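Local coordinates for immune protein (Enterobacter cloacae, PDB 6D7Y), which probably serves as an immunity protein, binding the toxic C-terminal tip of a CdiA contact-dependent growth inhibition toxin and so protecting the cell that makes it, at residues F5-E10 / K117-I122; R16-L21 / L51-F56; K22-K27 / E70-K75. One frame throughout, in Å; residues are numbered along the deposited sequence. Where two conformers were deposited one is given.

Contact 1: F5-E10 / K117-I122; sequences FEVIFE and KYMNGI
Met119, present as selenomethionine, lays its terminal methyl over the ring of Phe9, and the other apolar groups of the contact gather round this pair. Its CE stands 3.5 Å from the centroid of the Phe9 ring and a mere 3° off the ring normal, which makes a well-centred CH-pi contact with all six ring carbons at nearly the same distance. The selenium takes a lesser part: SE of Met119 is 5.0 Å from the same centroid, a Met-aromatic contact at long range. The side chain runs extended as far as SE and then bends, the last torsion being 108°, and this bend brings Met119 CE over the ring and to 3.4 Å from Ile8 O. Val7 lies beside this tight pair in ordinary van der Waals contact, its CB 4.0 Å from Met119 CE.

Away from this centre the packing thins. Ile122 is partly exposed and makes a single contact, its CD1 4.0 Å from CE2 of Phe9. Tyr118 meets Phe9 more distantly, its CE2 standing near the plane of the Phe9 ring, at the edge, 4.4 Å from CZ; its hydroxyl is engaged by Glu23 instead. Lys117 and Asn120 occupy the solvent side of the helix, while the CB of Ile8 is directed away from the helix, and its part in the contact is its carbonyl oxygen. Phe128 adds an edge-to-face ring contact to Phe9.

The segments 5-10 and 117-122 run almost parallel, 9° apart, their axes 10.7 Å apart at closest. The strand's backbone bonds go to its neighbours 93-102 and 130-135, and the pairing with the helix is made without hydrogen bonds. Its chemistry is therefore that of dispersion and CH-pi attraction, to which the slightly polarised methyl of Met119, facing both a ring and a carbonyl oxygen, may add a weak electrostatic share.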
loop_
_atom_site.group_PDB
_atom_site.type_symbol
_atom_site.label_atom_id
_atom_site.label_comp_id
_atom_site.label_asym_id
_atom_site.label_seq_id
_atom_site.Cartn_x
_atom_site.Cartn_y
_atom_site.Cartn_z
ATOM N N PHE B 5 6.345 -3.787 9.152
ATOM C CA PHE B 5 5.204 -2.896 9.362
ATOM C C PHE B 5 4.429 -2.742 8.073
ATOM O O PHE B 5 4.924 -3.063 6.996
ATOM C CB PHE B 5 5.644 -1.537 9.885
ATOM C CG PHE B 5 6.274 -1.590 11.251
ATOM C CD1 PHE B 5 5.507 -1.515 12.393
ATOM C CD2 PHE B 5 7.637 -1.767 11.384
ATOM C CE1 PHE B 5 6.068 -1.614 13.661
ATOM C CE2 PHE B 5 8.207 -1.841 12.650
ATOM C CZ PHE B 5 7.436 -1.763 13.786
ATOM N N GLU B 6 3.184 -2.284 8.167
ATOM C CA GLU B 6 2.451 -2.076 6.955
ATOM C C GLU B 6 1.354 -1.028 7.106
ATOM O O GLU B 6 0.896 -0.752 8.205
ATOM C CB GLU B 6 1.865 -3.386 6.376
ATOM C CG GLU B 6 0.629 -3.897 7.034
ATOM C CD GLU B 6 0.085 -5.219 6.458
ATOM O OE1 GLU B 6 0.321 -5.586 5.276
ATOM O OE2 GLU B 6 -0.618 -5.896 7.226
ATOM N N VAL B 7 1.029 -0.406 5.985
ATOM C CA VAL B 7 -0.083 0.541 5.906
ATOM C C VAL B 7 -0.984 -0.002 4.810
ATOM O O VAL B 7 -0.514 -0.564 3.815
ATOM C CB VAL B 7 0.315 2.012 5.666
ATOM C CG1 VAL B 7 1.172 2.528 6.808
ATOM C CG2 VAL B 7 1.008 2.199 4.326
ATOM N N ILE B 8 -2.293 0.187 4.990
ATOM C CA ILE B 8 -3.273 -0.339 4.075
ATOM C C ILE B 8 -4.332 0.681 3.668
ATOM O O ILE B 8 -4.846 1.419 4.530
ATOM C CB ILE B 8 -4.102 -1.470 4.772
ATOM C CG1 ILE B 8 -3.223 -2.605 5.331
ATOM C CG2 ILE B 8 -5.146 -2.054 3.826
ATOM C CD1 ILE B 8 -2.544 -3.441 4.323
ATOM N N PHE B 9 -4.623 0.722 2.361
ATOM C CA PHE B 9 -5.749 1.510 1.817
ATOM C C PHE B 9 -6.800 0.403 1.638
ATOM O O PHE B 9 -6.674 -0.439 0.741
ATOM C CB PHE B 9 -5.445 2.125 0.463
ATOM C CG PHE B 9 -4.322 3.134 0.445
ATOM C CD1 PHE B 9 -3.017 2.734 0.188
ATOM C CD2 PHE B 9 -4.581 4.496 0.599
ATOM C CE1 PHE B 9 -1.989 3.665 0.120
ATOM C CE2 PHE B 9 -3.555 5.433 0.538
ATOM C CZ PHE B 9 -2.254 5.012 0.290
ATOM N N GLU B 10 -7.824 0.377 2.495
ATOM C CA GLU B 10 -8.834 -0.681 2.456
ATOM C C GLU B 10 -10.076 -0.259 1.689
ATOM O O GLU B 10 -10.588 0.825 1.919
ATOM C CB GLU B 10 -9.258 -1.045 3.860
ATOM C CG GLU B 10 -10.181 -2.250 3.926
ATOM C CD GLU B 10 -10.675 -2.521 5.326
ATOM O OE1 GLU B 10 -11.097 -1.568 5.984
ATOM O OE2 GLU B 10 -10.661 -3.693 5.758
ATOM N N LYS B 117 -0.708 11.225 7.762
ATOM C CA LYS B 117 -0.909 12.539 7.138
ATOM C C LYS B 117 -1.084 12.433 5.625
ATOM O O LYS B 117 -2.007 13.029 5.048
ATOM C CB LYS B 117 0.278 13.458 7.422
ATOM C CG LYS B 117 0.483 13.828 8.877
ATOM C CD LYS B 117 1.768 14.635 9.022
ATOM C CE LYS B 117 2.061 14.995 10.468
ATOM N NZ LYS B 117 0.981 15.846 11.031
ATOM N N TYR B 118 -0.166 11.705 4.993
ATOM C CA TYR B 118 -0.189 11.468 3.555
ATOM C C TYR B 118 -1.493 10.841 3.068
ATOM O O TYR B 118 -2.115 11.340 2.123
ATOM C CB TYR B 118 0.998 10.587 3.124
ATOM C CG TYR B 118 0.869 10.127 1.691
ATOM C CD1 TYR B 118 0.957 11.039 0.646
ATOM C CD2 TYR B 118 0.641 8.793 1.382
ATOM C CE1 TYR B 118 0.814 10.642 -0.670
ATOM C CE2 TYR B 118 0.503 8.381 0.066
ATOM C CZ TYR B 118 0.592 9.312 -0.956
ATOM O OH TYR B 118 0.449 8.930 -2.270
HETATM N N MSE B 119 -1.919 9.773 3.733
HETATM C CA MSE B 119 -3.140 9.036 3.354
HETATM C C MSE B 119 -4.368 9.860 3.575
HETATM O O MSE B 119 -5.262 9.893 2.726
HETATM C CB MSE B 119 -3.216 7.717 4.144
HETATM C CG MSE B 119 -2.100 6.777 3.710
HETATM SE SE MSE B 119 -1.877 5.294 4.992
HETATM C CE MSE B 119 -2.644 3.923 3.814
ATOM N N ASN B 120 -4.431 10.541 4.713
ATOM C CA ASN B 120 -5.591 11.394 5.010
ATOM C C ASN B 120 -5.707 12.480 3.940
ATOM O O ASN B 120 -6.803 12.825 3.501
ATOM C CB ASN B 120 -5.446 12.060 6.370
ATOM C CG ASN B 120 -6.672 12.858 6.749
ATOM O OD1 ASN B 120 -7.776 12.323 6.823
ATOM N ND2 ASN B 120 -6.479 14.133 7.021
ATOM N N GLY B 121 -4.556 13.004 3.533
ATOM C CA GLY B 121 -4.489 14.039 2.522
ATOM C C GLY B 121 -5.023 13.642 1.158
ATOM O O GLY B 121 -5.490 14.496 0.427
ATOM N N ILE B 122 -4.943 12.355 0.812
ATOM C CA ILE B 122 -5.442 11.866 -0.485
ATOM C C ILE B 122 -6.732 11.029 -0.392
ATOM O O ILE B 122 -7.202 10.496 -1.408
ATOM C CB ILE B 122 -4.349 11.073 -1.264
ATOM C CG1 ILE B 122 -4.014 9.725 -0.602
ATOM C CG2 ILE B 122 -3.093 11.928 -1.410
ATOM C CD1 ILE B 122 -3.064 8.872 -1.408
#

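Contact 2: R16-L21 / L51-F56; sequences RLFFLL and LLIDSF
An apolar helix-helix contact joins the start of helix 17-25 to helix 50-58, both lying on one face of the antiparallel sheet. The two short helical segments approach to 10.0 Å between axes and cross at 130°, and the side chain with the largest share of the interface is Ile53. Its three outer carbons meet three different residues. CG2 of Ile53 meets CD2 of Leu17 at 3.7 Å, CG1 of Ile53 lies 3.9 Å from CD1 of Phe18, and the terminal CD1 of Ile53 presses to 3.4 Å against CD1 of Leu21, tighter than usual for two methyl groups. CG1 of Ile53 stands anti to the carbonyl carbon (chi1 -52°) and CG2 anti to the backbone N, a rotamer that turns CG2 to Leu17 and sends the longer arm past Phe18 to Leu21, one turn beyond Leu17 on the opposing helix.

The Phe18 ring receives Ile53 at its edge, in plane, and its CD2 sits over the centre of the exposed Phe19 ring. At the sheet end of the contact, CD2 of Leu17 reaches the Phe56 ring obliquely, 4.1 Å from CD2 of Phe56. Underneath, Leu17 and Leu21 rest on Val96, and Leu21 and Phe56 both touch Val87, so residues of strands 93-102 and 78-90 line the sheet side of the contact. Within helix 50-58, Ser55 OG turns back to Leu51 O (3.0 Å); this carbonyl also accepts Ser55 N, from the opposite face of its plane. Such an arrangement, with helices set side by side over an antiparallel sheet and aliphatic and aromatic residues filling the layer between, is typical of a two-layer alpha/beta sandwich.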
loop_
_atom_site.group_PDB
_atom_site.type_symbol
_atom_site.label_atom_id
_atom_site.label_comp_id
_atom_site.label_asym_id
_atom_site.label_seq_id
_atom_site.Cartn_x
_atom_site.Cartn_y
_atom_site.Cartn_z
ATOM N N ARG B 16 -10.793 4.254 -9.511
ATOM C CA ARG B 16 -9.668 5.150 -9.193
ATOM C C ARG B 16 -8.366 4.386 -8.927
ATOM O O ARG B 16 -7.324 5.006 -8.726
ATOM C CB ARG B 16 -9.978 5.954 -7.921
ATOM C CG ARG B 16 -11.320 6.682 -7.894
ATOM C CD ARG B 16 -11.415 7.909 -8.785
ATOM N NE ARG B 16 -10.584 9.024 -8.307
ATOM C CZ ARG B 16 -9.439 9.447 -8.850
ATOM N NH1 ARG B 16 -8.799 10.473 -8.296
ATOM N NH2 ARG B 16 -8.931 8.891 -9.952
ATOM N N LEU B 17 -8.442 3.055 -8.896
ATOM C CA LEU B 17 -7.277 2.194 -8.623
ATOM C C LEU B 17 -6.011 2.531 -9.420
ATOM O O LEU B 17 -4.959 2.750 -8.838
ATOM C CB LEU B 17 -7.662 0.728 -8.836
ATOM C CG LEU B 17 -6.586 -0.336 -8.609
ATOM C CD1 LEU B 17 -5.935 -0.183 -7.242
ATOM C CD2 LEU B 17 -7.211 -1.713 -8.782
ATOM N N PHE B 18 -6.098 2.539 -10.744
ATOM C CA PHE B 18 -4.931 2.892 -11.568
ATOM C C PHE B 18 -4.286 4.214 -11.133
ATOM O O PHE B 18 -3.077 4.308 -10.993
ATOM C CB PHE B 18 -5.305 2.993 -13.051
ATOM C CG PHE B 18 -4.209 3.589 -13.907
ATOM C CD1 PHE B 18 -3.141 2.808 -14.348
ATOM C CD2 PHE B 18 -4.230 4.935 -14.246
ATOM C CE1 PHE B 18 -2.126 3.362 -15.124
ATOM C CE2 PHE B 18 -3.218 5.493 -15.014
ATOM C CZ PHE B 18 -2.167 4.706 -15.462
ATOM N N PHE B 19 -5.107 5.234 -10.917
ATOM C CA PHE B 19 -4.596 6.555 -10.543
ATOM C C PHE B 19 -4.001 6.572 -9.133
ATOM O O PHE B 19 -3.040 7.301 -8.862
ATOM C CB PHE B 19 -5.690 7.596 -10.801
ATOM C CG PHE B 19 -6.165 7.580 -12.236
ATOM C CD1 PHE B 19 -5.409 8.188 -13.235
ATOM C CD2 PHE B 19 -7.334 6.899 -12.601
ATOM C CE1 PHE B 19 -5.811 8.137 -14.561
ATOM C CE2 PHE B 19 -7.749 6.857 -13.927
ATOM C CZ PHE B 19 -6.984 7.474 -14.910
ATOM N N LEU B 20 -4.557 5.752 -8.243
ATOM C CA LEU B 20 -3.990 5.616 -6.906
ATOM C C LEU B 20 -2.605 4.985 -7.066
ATOM O O LEU B 20 -1.631 5.469 -6.511
ATOM C CB LEU B 20 -4.859 4.727 -6.014
ATOM C CG LEU B 20 -4.317 4.411 -4.609
ATOM C CD1 LEU B 20 -4.097 5.671 -3.798
ATOM C CD2 LEU B 20 -5.270 3.482 -3.882
ATOM N N LEU B 21 -2.525 3.928 -7.870
ATOM C CA LEU B 21 -1.246 3.241 -8.073
ATOM C C LEU B 21 -0.202 4.166 -8.688
ATOM O O LEU B 21 0.945 4.135 -8.262
ATOM C CB LEU B 21 -1.422 1.936 -8.857
ATOM C CG LEU B 21 -2.210 0.835 -8.109
ATOM C CD1 LEU B 21 -2.575 -0.297 -9.056
ATOM C CD2 LEU B 21 -1.478 0.298 -6.879
ATOM N N LEU B 51 -4.500 -0.758 -18.830
ATOM C CA LEU B 51 -4.991 -2.080 -19.259
ATOM C C LEU B 51 -4.578 -3.176 -18.269
ATOM O O LEU B 51 -5.283 -4.174 -18.127
ATOM C CB LEU B 51 -4.542 -2.417 -20.689
ATOM C CG LEU B 51 -5.058 -1.479 -21.786
ATOM C CD1 LEU B 51 -4.496 -1.888 -23.142
ATOM C CD2 LEU B 51 -6.584 -1.440 -21.823
ATOM N N LEU B 52 -3.435 -2.994 -17.606
ATOM C CA LEU B 52 -2.985 -3.927 -16.572
ATOM C C LEU B 52 -4.043 -3.997 -15.467
ATOM O O LEU B 52 -4.474 -5.076 -15.060
ATOM C CB LEU B 52 -1.652 -3.453 -15.969
ATOM C CG LEU B 52 -1.168 -4.018 -14.620
ATOM C CD1 LEU B 52 -1.132 -5.540 -14.556
ATOM C CD2 LEU B 52 0.202 -3.440 -14.292
ATOM N N ILE B 53 -4.459 -2.823 -15.009
ATOM C CA ILE B 53 -5.453 -2.704 -13.955
ATOM C C ILE B 53 -6.824 -3.202 -14.406
ATOM O O ILE B 53 -7.536 -3.856 -13.642
ATOM C CB ILE B 53 -5.547 -1.240 -13.465
ATOM C CG1 ILE B 53 -4.145 -0.700 -13.096
ATOM C CG2 ILE B 53 -6.543 -1.109 -12.321
ATOM C CD1 ILE B 53 -3.340 -1.574 -12.161
ATOM N N ASP B 54 -7.177 -2.907 -15.659
ATOM C CA ASP B 54 -8.452 -3.329 -16.219
ATOM C C ASP B 54 -8.532 -4.860 -16.228
ATOM O O ASP B 54 -9.551 -5.438 -15.840
ATOM C CB ASP B 54 -8.631 -2.766 -17.638
ATOM C CG ASP B 54 -10.038 -2.977 -18.187
ATOM O OD1 ASP B 54 -10.958 -3.240 -17.371
ATOM O OD2 ASP B 54 -10.234 -2.857 -19.429
ATOM N N SER B 55 -7.445 -5.507 -16.651
ATOM C CA SER B 55 -7.378 -6.973 -16.685
ATOM C C SER B 55 -7.459 -7.529 -15.282
ATOM O O SER B 55 -8.122 -8.526 -15.049
ATOM C CB SER B 55 -6.078 -7.447 -17.329
ATOM O OG SER B 55 -6.030 -7.036 -18.671
ATOM N N PHE B 56 -6.762 -6.884 -14.357
ATOM C CA PHE B 56 -6.777 -7.290 -12.946
ATOM C C PHE B 56 -8.214 -7.264 -12.413
ATOM O O PHE B 56 -8.673 -8.233 -11.812
ATOM C CB PHE B 56 -5.849 -6.375 -12.133
ATOM C CG PHE B 56 -5.952 -6.551 -10.642
ATOM C CD1 PHE B 56 -5.295 -7.595 -10.001
ATOM C CD2 PHE B 56 -6.685 -5.655 -9.878
ATOM C CE1 PHE B 56 -5.383 -7.756 -8.621
ATOM C CE2 PHE B 56 -6.780 -5.808 -8.500
ATOM C CZ PHE B 56 -6.131 -6.862 -7.872
#

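Contact 3: K22-K27 / E70-K75; sequences KEIESK and EGFSVK
The turn after helix 17-25 is tied by Lys27 and Ser73 to the last part of strand 63-75, past the corner at residues 70 and 71. Lys27 O is the anchor, gripped twice by one residue: Ser73 N donates to it at 2.8 Å in a nearly straight bond (177° at the hydrogen), and Ser73 OG donates at 3.1 Å, in the carbonyl plane and on a lone pair. The serine torsion (chi1 61°) sets OG between its own backbone N and carbonyl carbon, on the side where Lys27 O lies. The CA of Phe72 adds a CA-H...O contact to the same oxygen.

Beside these polar bonds the Phe72 ring slides under the helix end. Its CE1 is 3.7 Å from Ile24 CG2, and Ile24 O approaches the ring edge near its plane; Phe72 also touches Phe115 and Leu98. Lys27 was modelled in two conformers, and in this one NZ lies too near Ser73 O to be trusted. Any contribution of the ammonium is thus uncertain, and the turn is held mainly through one backbone oxygen accepting two donors, the N-H and the hydroxyl of Ser73.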
loop_
_atom_site.group_PDB
_atom_site.type_symbol
_atom_site.label_atom_id
_atom_site.label_comp_id
_atom_site.label_asym_id
_atom_site.label_seq_id
_atom_site.Cartn_x
_atom_site.Cartn_y
_atom_site.Cartn_z
ATOM N N LYS B 22 -0.598 5.004 -9.656
ATOM C CA LYS B 22 0.330 5.972 -10.277
ATOM C C LYS B 22 0.779 6.997 -9.246
ATOM O O LYS B 22 1.924 7.412 -9.243
ATOM C CB LYS B 22 -0.311 6.688 -11.483
ATOM C CG LYS B 22 -0.617 5.804 -12.688
ATOM C CD LYS B 22 0.615 5.142 -13.291
ATOM C CE LYS B 22 1.625 6.134 -13.853
ATOM N NZ LYS B 22 2.829 5.415 -14.372
ATOM N N GLU B 23 -0.147 7.404 -8.385
ATOM C CA GLU B 23 0.127 8.343 -7.293
ATOM C C GLU B 23 1.204 7.768 -6.356
ATOM O O GLU B 23 2.190 8.442 -6.035
ATOM C CB GLU B 23 -1.193 8.638 -6.549
ATOM C CG GLU B 23 -1.079 9.240 -5.156
ATOM C CD GLU B 23 -0.319 10.546 -5.116
ATOM O OE1 GLU B 23 -0.266 11.244 -6.151
ATOM O OE2 GLU B 23 0.207 10.893 -4.033
ATOM N N ILE B 24 1.011 6.516 -5.933
ATOM C CA ILE B 24 1.983 5.832 -5.084
ATOM C C ILE B 24 3.297 5.613 -5.859
ATOM O O ILE B 24 4.366 5.869 -5.323
ATOM C CB ILE B 24 1.446 4.475 -4.588
ATOM C CG1 ILE B 24 0.161 4.666 -3.765
ATOM C CG2 ILE B 24 2.490 3.758 -3.732
ATOM C CD1 ILE B 24 -0.490 3.355 -3.368
ATOM N N GLU B 25 3.209 5.147 -7.109
ATOM C CA GLU B 25 4.422 4.896 -7.925
ATOM C C GLU B 25 5.306 6.141 -8.104
ATOM O O GLU B 25 6.540 6.035 -8.177
ATOM C CB GLU B 25 4.069 4.354 -9.324
ATOM C CG GLU B 25 5.305 4.034 -10.198
ATOM C CD GLU B 25 4.986 3.646 -11.633
ATOM O OE1 GLU B 25 5.933 3.269 -12.360
ATOM O OE2 GLU B 25 3.812 3.735 -12.045
ATOM N N SER B 26 4.678 7.308 -8.193
ATOM C CA SER B 26 5.425 8.566 -8.394
ATOM C C SER B 26 6.286 9.012 -7.205
ATOM O O SER B 26 7.175 9.857 -7.365
ATOM C CB SER B 26 4.469 9.703 -8.776
ATOM O OG SER B 26 3.533 9.915 -7.748
ATOM N N LYS B 27 6.021 8.462 -6.023
ATOM C CA LYS B 27 6.790 8.823 -4.832
ATOM C C LYS B 27 8.014 7.903 -4.653
ATOM O O LYS B 27 8.797 8.078 -3.715
ATOM C CB LYS B 27 5.872 8.846 -3.599
ATOM C CG LYS B 27 4.640 9.729 -3.834
ATOM C CD LYS B 27 3.710 9.855 -2.627
ATOM C CE LYS B 27 4.186 10.883 -1.607
ATOM N NZ LYS B 27 5.527 10.600 -1.053
ATOM N N GLU B 70 11.540 0.714 -4.802
ATOM C CA GLU B 70 12.750 1.228 -4.172
ATOM C C GLU B 70 12.696 2.741 -4.086
ATOM O O GLU B 70 12.254 3.413 -5.039
ATOM C CB GLU B 70 13.991 0.814 -4.969
ATOM C CG GLU B 70 15.274 1.432 -4.441
ATOM C CD GLU B 70 16.485 1.048 -5.250
ATOM O OE1 GLU B 70 16.479 -0.041 -5.872
ATOM O OE2 GLU B 70 17.452 1.835 -5.252
ATOM N N GLY B 71 13.181 3.267 -2.963
ATOM C CA GLY B 71 13.262 4.704 -2.733
ATOM C C GLY B 71 11.901 5.366 -2.644
ATOM O O GLY B 71 11.625 6.305 -3.374
ATOM N N PHE B 72 11.053 4.877 -1.746
ATOM C CA PHE B 72 9.713 5.434 -1.584
ATOM C C PHE B 72 9.735 6.571 -0.570
ATOM O O PHE B 72 10.064 6.343 0.579
ATOM C CB PHE B 72 8.738 4.353 -1.106
ATOM C CG PHE B 72 7.337 4.854 -0.949
ATOM C CD1 PHE B 72 6.502 4.955 -2.053
ATOM C CD2 PHE B 72 6.860 5.270 0.290
ATOM C CE1 PHE B 72 5.210 5.440 -1.927
ATOM C CE2 PHE B 72 5.564 5.752 0.420
ATOM C CZ PHE B 72 4.741 5.838 -0.687
ATOM N N SER B 73 9.404 7.790 -1.002
ATOM C CA SER B 73 9.389 8.943 -0.094
ATOM C C SER B 73 7.978 9.061 0.452
ATOM O O SER B 73 7.023 9.113 -0.314
ATOM C CB SER B 73 9.797 10.229 -0.815
ATOM O OG SER B 73 8.901 10.527 -1.868
ATOM N N VAL B 74 7.846 9.100 1.767
ATOM C CA VAL B 74 6.528 9.159 2.389
ATOM C C VAL B 74 6.046 10.607 2.498
ATOM O O VAL B 74 5.071 11.004 1.840
ATOM C CB VAL B 74 6.548 8.482 3.778
ATOM C CG1 VAL B 74 5.140 8.355 4.340
ATOM C CG2 VAL B 74 7.188 7.101 3.676
ATOM N N LYS B 75 6.754 11.395 3.299
ATOM C CA LYS B 75 6.380 12.778 3.539
ATOM C C LYS B 75 7.591 13.503 4.095
ATOM O O LYS B 75 8.471 12.871 4.681
ATOM C CB LYS B 75 5.274 12.798 4.595
ATOM C CG LYS B 75 4.507 14.097 4.809
ATOM C CD LYS B 75 3.402 14.320 3.794
ATOM C CE LYS B 75 2.500 15.455 4.260
ATOM N NZ LYS B 75 1.279 15.592 3.421
#

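From the N terminus, strand 3-10 leads into helix 17-25, whose first half enters contact 2 and whose second half, with the turn after it, enters contact 3. Contact 2 closes when the chain reaches 51-56, and contact 3 when it reaches 70-75; their segments alternate, so the two loops cross. Contact 1 closes last, at 117-122, and its long loop encloses both. Helix 17-25 is the shared element: it joins helix 50-58, strand 63-75 and, through Tyr118 OH with Glu23 OE2 and Ile122 with Leu20, helix 105-126. Phe9 also packs against Ile24, so contacts 1 and 3 meet over the sheet.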